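Putative glycosylhydrolase (Parabacteroides distasonis, PDB 3S5Q) is probably a glycoside hydrolase related to the 3-keto-disaccharide hydrolases, built on a concanavalin A-like fold, with a substrate that has not been established. Local coordinates at residues E104-S107 with W112-G115; T168-P171 with E175-E178; I147-E150 with H155-S158; Y81-D84 with P90-I93; S36-K41 with L45-D50. One frame throughout, in Å; residues are numbered along the deposited sequence. Where two conformers were deposited one is given.

Contact 1. Residues E104-S107 with W112-G115; sequences EWQS and WRCG
Arg113 NE reaches back to the carbonyl O of Trp105 at 3.1 Å, a weak hydrogen bond with an N-H...O angle of 124°. The guanidinium is held mostly by other polar partners: NH2 bonds to Tyr108 O, just past the 3-10 segment, and NH1 to Gln126 OE1. One water adds a bridge to the 3-10 turn. It accepts from Arg113 NH2 at 3.1 Å, lying in the guanidinium plane at its edge, and more weakly from Gln106 NE2, also at 3.1 Å. Gln106 swings over to this water because its chain bends at chi2. Its amide stands 50° from the guanidinium plane.

The two segments belong to the long connection between strands 93-98 and 135-143 of this concanavalin A-like fold, 104-107 closing a 3-10 turn and 112-115 running on irregularly.

Packing is carried by the indole of Trp105. Its CZ3 lies 3.6 Å from Trp112 O and 4.5 Å from Trp112 CB, while CE3 meets Arg113 CG at 4.1 Å. The arginine, extended from CG to NE, and the indole run antiparallel past one another, with ring and guanidinium planes 73° apart. The same indole packs on Gln96 and Ala98 of strand 93-98 and meets the ring of Tyr108; the ring of Trp112 meets Tyr118.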
loop_
_atom_site.group_PDB
_atom_site.type_symbol
_atom_site.label_atom_id
_atom_site.label_comp_id
_atom_site.label_asym_id
_atom_site.label_seq_id
_atom_site.Cartn_x
_atom_site.Cartn_y
_atom_site.Cartn_z
ATOM N N GLU A 104 9.538 -2.409 -18.021
ATOM C CA GLU A 104 8.426 -3.317 -18.043
ATOM C C GLU A 104 7.129 -2.603 -17.718
ATOM O O GLU A 104 6.110 -2.863 -18.375
ATOM C CB GLU A 104 8.686 -4.408 -16.998
ATOM C CG GLU A 104 7.615 -5.476 -16.814
ATOM C CD GLU A 104 8.195 -6.884 -16.521
ATOM O OE1 GLU A 104 9.336 -7.208 -16.983
ATOM O OE2 GLU A 104 7.488 -7.666 -15.848
ATOM N N TRP A 105 7.156 -1.724 -16.698
ATOM C CA TRP A 105 5.944 -1.005 -16.257
ATOM C C TRP A 105 5.315 -0.076 -17.311
ATOM O O TRP A 105 4.160 0.286 -17.176
ATOM C CB TRP A 105 6.181 -0.267 -14.929
ATOM C CG TRP A 105 6.147 -1.213 -13.793
ATOM C CD1 TRP A 105 7.213 -1.696 -13.092
ATOM C CD2 TRP A 105 4.987 -1.863 -13.259
ATOM N NE1 TRP A 105 6.789 -2.601 -12.140
ATOM C CE2 TRP A 105 5.426 -2.720 -12.222
ATOM C CE3 TRP A 105 3.612 -1.801 -13.556
ATOM C CZ2 TRP A 105 4.543 -3.499 -11.478
ATOM C CZ3 TRP A 105 2.738 -2.589 -12.813
ATOM C CH2 TRP A 105 3.211 -3.414 -11.782
ATOM N N GLN A 106 6.070 0.270 -18.361
ATOM C CA GLN A 106 5.561 1.013 -19.529
ATOM C C GLN A 106 4.622 0.139 -20.419
ATOM O O GLN A 106 3.972 0.633 -21.348
ATOM C CB GLN A 106 6.781 1.532 -20.341
ATOM C CG GLN A 106 6.533 2.642 -21.380
ATOM C CD GLN A 106 5.823 3.897 -20.817
ATOM O OE1 GLN A 106 6.067 4.337 -19.671
ATOM N NE2 GLN A 106 4.945 4.482 -21.645
ATOM N N SER A 107 4.573 -1.160 -20.132
ATOM C CA SER A 107 3.697 -2.105 -20.816
ATOM C C SER A 107 2.316 -2.202 -20.151
ATOM O O SER A 107 1.429 -2.904 -20.685
ATOM C CB SER A 107 4.325 -3.508 -20.820
ATOM O OG SER A 107 5.390 -3.607 -21.757
ATOM N N TRP A 112 -2.326 0.975 -13.028
ATOM C CA TRP A 112 -1.720 -0.246 -12.451
ATOM C C TRP A 112 -0.383 0.011 -11.718
ATOM O O TRP A 112 0.124 -0.880 -11.050
ATOM C CB TRP A 112 -1.456 -1.283 -13.547
ATOM C CG TRP A 112 -2.715 -1.957 -14.176
ATOM C CD1 TRP A 112 -3.992 -1.417 -14.340
ATOM C CD2 TRP A 112 -2.760 -3.256 -14.757
ATOM N NE1 TRP A 112 -4.808 -2.320 -14.974
ATOM C CE2 TRP A 112 -4.072 -3.457 -15.250
ATOM C CE3 TRP A 112 -1.825 -4.298 -14.879
ATOM C CZ2 TRP A 112 -4.454 -4.652 -15.879
ATOM C CZ3 TRP A 112 -2.206 -5.464 -15.516
ATOM C CH2 TRP A 112 -3.523 -5.637 -15.978
ATOM N N ARG A 113 0.175 1.223 -11.824
ATOM C CA ARG A 113 1.524 1.512 -11.333
ATOM C C ARG A 113 1.562 1.994 -9.874
ATOM O O ARG A 113 0.510 2.169 -9.217
ATOM C CB ARG A 113 2.167 2.523 -12.284
ATOM C CG ARG A 113 2.236 2.042 -13.724
ATOM C CD ARG A 113 2.912 3.066 -14.615
ATOM N NE ARG A 113 2.737 2.760 -16.029
ATOM C CZ ARG A 113 2.811 3.644 -17.021
ATOM N NH1 ARG A 113 3.075 4.922 -16.760
ATOM N NH2 ARG A 113 2.633 3.245 -18.270
ATOM N N CYS A 114 2.775 2.174 -9.351
ATOM C CA CYS A 114 2.982 2.542 -7.918
ATOM C C CYS A 114 2.085 3.640 -7.367
ATOM O O CYS A 114 1.964 4.713 -7.970
ATOM C CB CYS A 114 4.438 2.941 -7.694
ATOM S SG CYS A 114 4.895 2.771 -5.981
ATOM N N GLY A 115 1.453 3.389 -6.207
ATOM C CA GLY A 115 0.604 4.405 -5.590
ATOM C C GLY A 115 -0.831 4.404 -6.072
ATOM O O GLY A 115 -1.703 5.084 -5.491
HETATM O O HOH W 1 2.167 5.385 -20.525
#

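Contact 2. Residues T168-P171 with E175-E178; sequences TTNP and EIPE. With EDO (1,2-ethanediol), chain H.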
loop_
_atom_site.group_PDB
_atom_site.type_symbol
_atom_site.label_atom_id
_atom_site.label_comp_id
_atom_site.label_asym_id
_atom_site.label_seq_id
_atom_site.Cartn_x
_atom_site.Cartn_y
_atom_site.Cartn_z
ATOM N N THR A 168 -16.879 -2.936 -13.445
ATOM C CA THR A 168 -16.108 -3.194 -14.682
ATOM C C THR A 168 -15.501 -1.989 -15.398
ATOM O O THR A 168 -14.574 -2.149 -16.221
ATOM C CB THR A 168 -17.010 -3.907 -15.696
ATOM O OG1 THR A 168 -18.092 -3.035 -16.070
ATOM C CG2 THR A 168 -17.573 -5.270 -15.093
ATOM N N THR A 169 -16.060 -0.803 -15.145
ATOM C CA THR A 169 -15.714 0.422 -15.868
ATOM C C THR A 169 -15.420 1.546 -14.858
ATOM O O THR A 169 -16.245 1.816 -13.971
ATOM C CB THR A 169 -16.891 0.836 -16.835
ATOM O OG1 THR A 169 -17.230 -0.296 -17.632
ATOM C CG2 THR A 169 -16.499 2.051 -17.748
ATOM N N ASN A 170 -14.221 2.138 -14.959
ATOM C CA ASN A 170 -13.867 3.322 -14.177
ATOM C C ASN A 170 -14.710 4.524 -14.614
ATOM O O ASN A 170 -15.212 4.548 -15.757
ATOM C CB ASN A 170 -12.359 3.593 -14.286
ATOM C CG ASN A 170 -11.515 2.507 -13.608
ATOM O OD1 ASN A 170 -11.807 2.141 -12.476
ATOM N ND2 ASN A 170 -10.468 1.984 -14.299
ATOM N N PRO A 171 -14.912 5.526 -13.723
ATOM C CA PRO A 171 -15.719 6.713 -14.133
ATOM C C PRO A 171 -15.270 7.325 -15.465
ATOM O O PRO A 171 -16.105 7.827 -16.215
ATOM C CB PRO A 171 -15.518 7.693 -12.963
ATOM C CG PRO A 171 -15.418 6.764 -11.761
ATOM C CD PRO A 171 -14.692 5.500 -12.261
ATOM N N GLU A 175 -11.041 0.356 -18.421
ATOM C CA GLU A 175 -11.329 -0.992 -17.903
ATOM C C GLU A 175 -10.834 -1.204 -16.497
ATOM O O GLU A 175 -9.746 -0.781 -16.136
ATOM C CB GLU A 175 -10.657 -2.072 -18.785
ATOM C CG GLU A 175 -11.400 -2.414 -20.095
ATOM C CD GLU A 175 -12.750 -3.057 -19.881
ATOM O OE1 GLU A 175 -13.035 -3.451 -18.743
ATOM O OE2 GLU A 175 -13.532 -3.172 -20.846
ATOM N N ILE A 176 -11.642 -1.909 -15.732
ATOM C CA ILE A 176 -11.254 -2.401 -14.427
ATOM C C ILE A 176 -10.823 -3.861 -14.663
ATOM O O ILE A 176 -11.428 -4.547 -15.460
ATOM C CB ILE A 176 -12.414 -2.294 -13.439
ATOM C CG1 ILE A 176 -12.761 -0.801 -13.225
ATOM C CG2 ILE A 176 -12.075 -3.023 -12.086
ATOM C CD1 ILE A 176 -13.984 -0.570 -12.221
ATOM N N PRO A 177 -9.723 -4.309 -14.028
ATOM C CA PRO A 177 -9.347 -5.710 -14.201
ATOM C C PRO A 177 -10.488 -6.663 -13.887
ATOM O O PRO A 177 -11.251 -6.429 -12.927
ATOM C CB PRO A 177 -8.153 -5.896 -13.245
ATOM C CG PRO A 177 -7.549 -4.516 -13.148
ATOM C CD PRO A 177 -8.750 -3.574 -13.185
ATOM N N GLU A 178 -10.607 -7.692 -14.730
ATOM C CA GLU A 178 -11.718 -8.665 -14.680
ATOM C C GLU A 178 -11.860 -9.318 -13.313
ATOM O O GLU A 178 -12.975 -9.658 -12.878
ATOM C CB GLU A 178 -11.539 -9.790 -15.723
HETATM C C1 EDO H . -19.611 4.912 -14.566
HETATM O O1 EDO H . -18.843 5.210 -13.425
HETATM C C2 EDO H . -18.873 3.862 -15.377
HETATM O O2 EDO H . -17.954 4.520 -16.236
#
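Ile176 lays CG1 and CD1 against the amide of Asn170, with CG1 3.2 Å from Asn170 OD1 and the two side chains crossing at a slant. CD1 carries on to the backbone, 3.6 Å from Thr169 N. The amide is fixed from outside the pair: Asn170 OD1 accepts from Trp164 NE1, and ND2 donates to Gly119 O and Thr174 OG1. This buried polar group is therefore satisfied while its flank rests on aliphatic carbon.

Between the backbones, Ile176 N donates to Thr168 O at 3.0 Å, an almost straight bond (161°) whose donor stands 52° out of the carbonyl plane. Thr169 and Glu175 form a single beta bridge. Glu175, bent at chi2 (-65°), curls its carboxylate back to put OE1 3.2 Å from Thr168 O; both are acceptors, so no bond joins them. A 1,2-ethanediol, probably from the crystallisation liquor, donates O2 to Asn170 O at 2.8 Å.

The contact pinches together a loop about 20 Å from the chain centre, between strands 154-160 and 192-195. Tyr111 OH bonds to Glu175 O, and Ile176 packs on His120, tying this excursion to the connection between strands 93-98 and 135-143.

Contact 3. Residues I147-E150 with H155-S158; sequences IDIE and HIVS. With EDO (1,2-ethanediol), chain E.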
loop_
_atom_site.group_PDB
_atom_site.type_symbol
_atom_site.label_atom_id
_atom_site.label_comp_id
_atom_site.label_asym_id
_atom_site.label_seq_id
_atom_site.Cartn_x
_atom_site.Cartn_y
_atom_site.Cartn_z
ATOM N N ILE A 147 -10.431 8.154 -0.075
ATOM C CA ILE A 147 -9.101 7.555 -0.035
ATOM C C ILE A 147 -8.103 8.588 -0.552
ATOM O O ILE A 147 -8.304 9.118 -1.620
ATOM C CB ILE A 147 -8.990 6.292 -0.901
ATOM C CG1 ILE A 147 -10.126 5.293 -0.553
ATOM C CG2 ILE A 147 -7.557 5.678 -0.789
ATOM C CD1 ILE A 147 -10.285 5.014 0.959
ATOM N N ASP A 148 -7.063 8.862 0.227
ATOM C CA ASP A 148 -5.995 9.768 -0.174
ATOM C C ASP A 148 -4.645 9.124 0.031
ATOM O O ASP A 148 -4.397 8.537 1.064
ATOM C CB ASP A 148 -6.111 11.086 0.576
ATOM C CG ASP A 148 -7.287 11.921 0.076
ATOM O OD1 ASP A 148 -7.120 12.624 -0.958
ATOM O OD2 ASP A 148 -8.375 11.827 0.681
ATOM N N ILE A 149 -3.811 9.206 -1.004
ATOM C CA ILE A 149 -2.488 8.602 -0.983
ATOM C C ILE A 149 -1.419 9.671 -1.202
ATOM O O ILE A 149 -1.462 10.432 -2.175
ATOM C CB ILE A 149 -2.360 7.493 -2.054
ATOM C CG1 ILE A 149 -3.437 6.414 -1.804
ATOM C CG2 ILE A 149 -0.946 6.908 -2.045
ATOM C CD1 ILE A 149 -3.730 5.576 -2.986
ATOM N N GLU A 150 -0.457 9.697 -0.288
ATOM C CA GLU A 150 0.689 10.565 -0.324
ATOM C C GLU A 150 1.895 9.671 -0.553
ATOM O O GLU A 150 2.008 8.618 0.073
ATOM C CB GLU A 150 0.842 11.280 1.032
ATOM C CG GLU A 150 1.870 12.390 1.024
ATOM C CD GLU A 150 1.237 13.686 0.617
ATOM O OE1 GLU A 150 -0.009 13.673 0.388
ATOM O OE2 GLU A 150 1.972 14.705 0.536
ATOM N N HIS A 155 0.921 14.477 -2.937
ATOM C CA HIS A 155 -0.460 13.969 -2.890
ATOM C C HIS A 155 -0.887 13.429 -4.270
ATOM O O HIS A 155 -1.424 14.174 -5.102
ATOM C CB HIS A 155 -1.382 15.105 -2.425
ATOM C CG HIS A 155 -2.805 14.707 -2.211
ATOM N ND1 HIS A 155 -3.817 15.636 -2.144
ATOM C CD2 HIS A 155 -3.388 13.494 -2.049
ATOM C CE1 HIS A 155 -4.964 15.011 -1.920
ATOM N NE2 HIS A 155 -4.734 13.710 -1.876
ATOM N N ILE A 156 -0.609 12.144 -4.523
ATOM C CA ILE A 156 -0.765 11.592 -5.867
ATOM C C ILE A 156 -2.187 11.081 -6.187
ATOM O O ILE A 156 -2.574 10.998 -7.357
ATOM C CB ILE A 156 0.280 10.483 -6.175
ATOM C CG1 ILE A 156 0.331 9.441 -5.068
ATOM C CG2 ILE A 156 1.690 11.100 -6.425
ATOM C CD1 ILE A 156 0.999 8.112 -5.526
ATOM N N VAL A 157 -2.952 10.713 -5.170
ATOM C CA VAL A 157 -4.276 10.143 -5.413
ATOM C C VAL A 157 -5.248 10.677 -4.404
ATOM O O VAL A 157 -4.956 10.751 -3.213
ATOM C CB VAL A 157 -4.281 8.547 -5.408
ATOM C CG1 VAL A 157 -5.702 7.946 -5.745
ATOM C CG2 VAL A 157 -3.245 7.994 -6.319
ATOM N N SER A 158 -6.407 11.077 -4.905
ATOM C CA SER A 158 -7.555 11.430 -4.073
ATOM C C SER A 158 -8.725 10.803 -4.811
ATOM O O SER A 158 -8.922 11.056 -6.008
ATOM C CB SER A 158 -7.736 12.936 -3.941
ATOM O OG SER A 158 -8.691 13.240 -2.921
HETATM C C1 EDO E . -5.020 14.143 -6.480
HETATM O O1 EDO E . -5.170 15.453 -5.887
HETATM C C2 EDO E . -5.832 13.912 -7.765
HETATM O O2 EDO E . -6.147 12.515 -7.939
#
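Ile149 and Val157 form the hydrogen-bonded pair of an antiparallel beta hairpin, strands 146-151 and 154-160, interrupted by a classic beta bulge. Ile156 and Val157 both face Ile149, and its carbonyl O takes two weak bonds, from Ile156 N at 3.0 Å and from Val157 N at 3.4 Å. The reverse bond, Ile149 N to Val157 O, is short and nearly straight (2.9 Å, 169°).

The close-packed face is apolar. Ile149 has two conformers; in the one described, it and Val157 run alongside each other in one direction, Ile149 CD1 3.9 Å from Val157 CB. At the bulge Ile156 CG1 sits between its backbone N and carbonyl carbon (chi1 50°) and, in that same conformer, meets Ile149 CG2. Ile117 covers both Ile149 and Val157, while Ile156 packs on Ala123 and Asn124.

The other face, with Asp148, Glu150, His155 and Ser158, is polar and more exposed. Glu150 bends at chi2 so that its OE1 rests 3.4 Å from His155 CB, the carboxylate tilted only 20° from the imidazole plane. Over one ring face hangs O1 of a 1,2-ethanediol, probably from the crystallisation liquor; its O2 accepts a weak bond from Ser158 N.

Asp148 OD1 is the shared acceptor on this side; the carboxylate's other oxygen, OD2, bonds to Gln146 NE2. OD1 receives Ser158 OG on its syn side at 2.6 Å and His155 NE2 on its anti side at 2.8 Å, the donors approaching from opposite faces of the carboxylate plane and the oxygen lying close to the imidazole plane.

Contact 4. Residues Y81-D84 with P90-I93; sequences YCTD and PSSI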
loop_
_atom_site.group_PDB
_atom_site.type_symbol
_atom_site.label_atom_id
_atom_site.label_comp_id
_atom_site.label_asym_id
_atom_site.label_seq_id
_atom_site.Cartn_x
_atom_site.Cartn_y
_atom_site.Cartn_z
ATOM N N TYR A 81 -9.259 -2.439 3.807
ATOM C CA TYR A 81 -10.665 -2.777 3.769
ATOM C C TYR A 81 -10.886 -4.249 3.366
ATOM O O TYR A 81 -11.821 -4.568 2.634
ATOM C CB TYR A 81 -11.368 -1.841 2.818
ATOM C CG TYR A 81 -11.321 -0.352 3.156
ATOM C CD1 TYR A 81 -10.911 0.125 4.410
ATOM C CD2 TYR A 81 -11.860 0.580 2.254
ATOM C CE1 TYR A 81 -10.950 1.495 4.719
ATOM C CE2 TYR A 81 -11.911 1.922 2.552
ATOM C CZ TYR A 81 -11.462 2.379 3.780
ATOM O OH TYR A 81 -11.539 3.722 4.046
ATOM N N CYS A 82 -10.011 -5.142 3.831
ATOM C CA CYS A 82 -10.135 -6.567 3.475
ATOM C C CYS A 82 -11.147 -7.268 4.361
ATOM O O CYS A 82 -10.982 -7.354 5.573
ATOM C CB CYS A 82 -8.800 -7.295 3.582
ATOM S SG CYS A 82 -8.921 -9.014 3.033
ATOM N N THR A 83 -12.197 -7.791 3.758
ATOM C CA THR A 83 -13.237 -8.465 4.536
ATOM C C THR A 83 -13.066 -9.990 4.553
ATOM O O THR A 83 -13.813 -10.690 5.249
ATOM C CB THR A 83 -14.609 -8.088 3.948
ATOM O OG1 THR A 83 -14.607 -8.443 2.566
ATOM C CG2 THR A 83 -14.820 -6.589 4.105
ATOM N N ASP A 84 -12.141 -10.506 3.730
ATOM C CA ASP A 84 -11.893 -11.958 3.642
ATOM C C ASP A 84 -10.452 -12.152 3.248
ATOM O O ASP A 84 -10.083 -11.932 2.094
ATOM C CB ASP A 84 -12.817 -12.606 2.620
ATOM C CG ASP A 84 -12.719 -14.134 2.601
ATOM O OD1 ASP A 84 -11.627 -14.726 2.837
ATOM O OD2 ASP A 84 -13.767 -14.743 2.306
ATOM N N PRO A 90 -10.946 -10.063 -4.533
ATOM C CA PRO A 90 -12.210 -9.377 -4.757
ATOM C C PRO A 90 -12.824 -8.813 -3.489
ATOM O O PRO A 90 -13.937 -8.292 -3.564
ATOM C CB PRO A 90 -13.102 -10.499 -5.275
ATOM C CG PRO A 90 -12.544 -11.703 -4.601
ATOM C CD PRO A 90 -11.116 -11.519 -4.641
ATOM N N SER A 91 -12.127 -8.915 -2.360
ATOM C CA SER A 91 -12.693 -8.566 -1.081
ATOM C C SER A 91 -11.875 -7.493 -0.402
ATOM O O SER A 91 -11.848 -7.435 0.826
ATOM C CB SER A 91 -12.735 -9.793 -0.162
ATOM O OG SER A 91 -13.216 -10.941 -0.827
ATOM N N SER A 92 -11.175 -6.670 -1.186
ATOM C CA SER A 92 -10.346 -5.631 -0.616
ATOM C C SER A 92 -10.020 -4.572 -1.652
ATOM O O SER A 92 -10.359 -4.709 -2.846
ATOM C CB SER A 92 -9.063 -6.250 -0.053
ATOM O OG SER A 92 -8.319 -6.776 -1.118
ATOM N N ILE A 93 -9.373 -3.512 -1.172
ATOM C CA ILE A 93 -8.833 -2.476 -2.022
ATOM C C ILE A 93 -7.281 -2.448 -1.869
ATOM O O ILE A 93 -6.736 -2.322 -0.761
ATOM C CB ILE A 93 -9.444 -1.112 -1.724
ATOM C CG1 ILE A 93 -10.989 -1.209 -1.847
ATOM C CG2 ILE A 93 -8.807 -0.078 -2.693
ATOM C CD1 ILE A 93 -11.728 0.070 -1.530
#
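Ser91 O receives the amide of Thr83 at 3.0 Å, nearly along the C=O axis and with an N-H...O angle of 162°. A second, softer contact converges on the same oxygen: Cys82 CA comes to 3.3 Å as a CA-H...O approach. Together they secure the point where the two segments draw together, their end-to-end directions 154° apart and the CA atoms of Cys82 and Ser92 only 4.2 Å from each other.

Side chains meet along the junction. Cys82 CB meets Ser92 CB at 3.8 Å, carbon against carbon, and Ser92 OG turns to bond Trp88 O. At the outer end Ser91 CB lies 3.6 Å from Thr83 OG1 and near Asp84 CB. The hydroxyl of Ser91 is engaged by Asn87 O, and Asp84 OD1 accepts from Asn87 N, so the intervening loop is braced from both ends by its own residues.

Toward the core, Tyr81 and Ile93 run side by side in the same direction. Tyr81 CD2 touches Ile93 CD1 at 3.8 Å. With CG anti to its carbonyl carbon (chi1 -61°), Tyr81 is directed alongside Ile93, and the phenol ends at Gly144 O, to which OH bonds.

The chain turns a corner at Tyr81 near the end of strand 75-82; the loop beyond leads into strand 93-98. These strands are antiparallel neighbours in the five-stranded sheet, joined further by backbone bonding of Ile93 with Ile80; strand 192-195 flanks strand 75-82 on its other side, with Cys82 bonded to Tyr192.

Contact 5. Residues S36-K41 with L45-D50; sequences SVWTFK and LTATAD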
loop_
_atom_site.group_PDB
_atom_site.type_symbol
_atom_site.label_atom_id
_atom_site.label_comp_id
_atom_site.label_asym_id
_atom_site.label_seq_id
_atom_site.Cartn_x
_atom_site.Cartn_y
_atom_site.Cartn_z
ATOM N N SER A 36 7.468 -18.709 7.490
ATOM C CA SER A 36 8.481 -19.074 6.493
ATOM C C SER A 36 8.591 -17.988 5.414
ATOM O O SER A 36 9.552 -17.976 4.626
ATOM C CB SER A 36 8.174 -20.450 5.865
ATOM O OG SER A 36 7.244 -20.380 4.791
ATOM N N VAL A 37 7.615 -17.068 5.376
ATOM C CA VAL A 37 7.574 -16.031 4.349
ATOM C C VAL A 37 8.003 -14.681 4.892
ATOM O O VAL A 37 8.819 -13.981 4.279
ATOM C CB VAL A 37 6.142 -15.888 3.706
ATOM C CG1 VAL A 37 6.130 -14.727 2.657
ATOM C CG2 VAL A 37 5.699 -17.206 3.060
ATOM N N TRP A 38 7.443 -14.294 6.026
ATOM C CA TRP A 38 7.709 -12.976 6.572
ATOM C C TRP A 38 8.647 -13.040 7.756
ATOM O O TRP A 38 8.455 -13.861 8.662
ATOM C CB TRP A 38 6.403 -12.301 6.992
ATOM C CG TRP A 38 5.577 -11.964 5.816
ATOM C CD1 TRP A 38 4.716 -12.792 5.168
ATOM C CD2 TRP A 38 5.539 -10.715 5.115
ATOM N NE1 TRP A 38 4.152 -12.162 4.109
ATOM C CE2 TRP A 38 4.601 -10.863 4.069
ATOM C CE3 TRP A 38 6.185 -9.478 5.286
ATOM C CZ2 TRP A 38 4.306 -9.833 3.173
ATOM C CZ3 TRP A 38 5.889 -8.434 4.393
ATOM C CH2 TRP A 38 4.947 -8.633 3.344
ATOM N N THR A 39 9.658 -12.176 7.747
ATOM C CA THR A 39 10.498 -11.962 8.923
ATOM C C THR A 39 10.542 -10.477 9.263
ATOM O O THR A 39 10.408 -9.639 8.389
ATOM C CB THR A 39 11.924 -12.444 8.688
ATOM O OG1 THR A 39 12.431 -11.808 7.507
ATOM C CG2 THR A 39 11.974 -14.010 8.531
ATOM N N PHE A 40 10.766 -10.176 10.541
ATOM C CA PHE A 40 10.873 -8.806 11.048
ATOM C C PHE A 40 12.185 -8.809 11.800
ATOM O O PHE A 40 12.252 -9.295 12.920
ATOM C CB PHE A 40 9.691 -8.506 11.981
ATOM C CG PHE A 40 9.467 -7.038 12.294
ATOM C CD1 PHE A 40 10.005 -6.018 11.512
ATOM C CD2 PHE A 40 8.636 -6.694 13.354
ATOM C CE1 PHE A 40 9.754 -4.686 11.809
ATOM C CE2 PHE A 40 8.364 -5.365 13.662
ATOM C CZ PHE A 40 8.926 -4.356 12.888
ATOM N N LYS A 41 13.241 -8.342 11.165
ATOM C CA LYS A 41 14.557 -8.478 11.736
ATOM C C LYS A 41 15.248 -7.127 11.565
ATOM O O LYS A 41 15.171 -6.532 10.489
ATOM C CB LYS A 41 15.280 -9.639 11.028
ATOM C CG LYS A 41 16.717 -9.869 11.441
ATOM C CD LYS A 41 17.380 -10.963 10.570
ATOM C CE LYS A 41 18.904 -10.865 10.623
ATOM N NZ LYS A 41 19.575 -11.789 9.657
ATOM N N LEU A 45 10.787 -5.322 7.801
ATOM C CA LEU A 45 9.831 -6.394 7.502
ATOM C C LEU A 45 9.977 -6.796 6.024
ATOM O O LEU A 45 9.969 -5.952 5.141
ATOM C CB LEU A 45 8.436 -5.883 7.799
ATOM C CG LEU A 45 7.237 -6.834 7.767
ATOM C CD1 LEU A 45 7.401 -7.995 8.767
ATOM C CD2 LEU A 45 5.996 -5.997 8.065
ATOM N N THR A 46 10.144 -8.081 5.757
ATOM C CA THR A 46 10.328 -8.537 4.400
ATOM C C THR A 46 9.745 -9.937 4.198
ATOM O O THR A 46 9.600 -10.705 5.151
ATOM C CB THR A 46 11.830 -8.478 3.985
ATOM O OG1 THR A 46 11.947 -8.788 2.601
ATOM C CG2 THR A 46 12.630 -9.428 4.767
ATOM N N ALA A 47 9.394 -10.213 2.942
ATOM C CA ALA A 47 8.709 -11.427 2.517
ATOM C C ALA A 47 9.577 -12.130 1.450
ATOM O O ALA A 47 10.206 -11.464 0.633
ATOM C CB ALA A 47 7.309 -11.063 1.958
ATOM N N THR A 48 9.641 -13.454 1.463
ATOM C CA THR A 48 10.400 -14.170 0.406
ATOM C C THR A 48 9.501 -14.982 -0.583
ATOM O O THR A 48 9.988 -15.712 -1.442
ATOM C CB THR A 48 11.519 -15.013 1.028
ATOM O OG1 THR A 48 10.979 -15.797 2.102
ATOM C CG2 THR A 48 12.698 -14.086 1.537
ATOM N N ALA A 49 8.190 -14.806 -0.474
ATOM C CA ALA A 49 7.230 -15.443 -1.377
ATOM C C ALA A 49 6.053 -14.530 -1.532
ATOM O O ALA A 49 5.944 -13.535 -0.806
ATOM C CB ALA A 49 6.777 -16.785 -0.817
ATOM N N ASP A 50 5.147 -14.905 -2.436
ATOM C CA ASP A 50 3.924 -14.166 -2.693
ATOM C C ASP A 50 2.789 -14.646 -1.784
ATOM O O ASP A 50 1.752 -15.129 -2.268
ATOM C CB ASP A 50 3.520 -14.316 -4.178
ATOM C CG ASP A 50 2.456 -13.322 -4.613
ATOM O OD1 ASP A 50 2.129 -12.369 -3.865
ATOM O OD2 ASP A 50 1.947 -13.476 -5.746
#
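Trp38 places CG anti to its carbonyl carbon (chi1 -69°) and turns the indole plane roughly perpendicular about CB-CG (chi2 84°), which lays the ring face over Ala47; its NE1 bonds to Gln51 O. Leu45 extends from the same side with CG anti to its backbone N, setting CG 3.8 Å from Trp38 CE3. The methyl of Ala47 makes a CH-pi contact: CB lies 3.4 Å from the centroid of the six-membered ring of Trp38, only 10° off the normal. Phe40 completes this face, its CB 4.0 Å from Leu45 CD1. On the opposite face Thr39 and Thr46 stand side by side, Thr39 OG1 3.6 Å from Thr46 CG2.

The backbones form a short antiparallel ladder. Thr39 and Thr46 exchange two straight bonds, Thr39 N to Thr46 O at 3.0 Å and Thr46 N to Thr39 O at 3.1 Å. Beyond the strand ends Thr48 N still reaches Val37 O, and Val37 packs its methyls on Ala47 and Ala49. Ala49 N is buried here with no partner in the model.

The contact is the beta hairpin of strands 38-41 and 44-47. Strand 44-47 continues the eight-stranded sheet through strand 204-213, where Leu45 bonds to Phe206. Trp38 and Leu45 face inward onto Phe206 and onto Leu195 of strand 192-195 in the other sheet.

Contacts 1, 3 and 4 lie 11 to 14 Å from the chain centre, while contacts 2 and 5 lie farthest apart, their centres about 32 Å from each other. Contact 1 meets two others directly: Gly115 O lies 3.3 Å from Ile149 CD1 of contact 3, in the conformer described, and Trp112 NE1 is 4.0 Å from Pro177 CG of contact 2. Contacts 3 and 4 touch where Ile147 CD1 approaches Tyr81 OH at 3.6 Å. Hairpins 3 and 5 belong to the same sheet on opposite sides of the chain's centre, about 27 Å between centres. No active site can be placed from these contacts; the ethanediols at contacts 2 and 3 probably come from the crystallisation liquor.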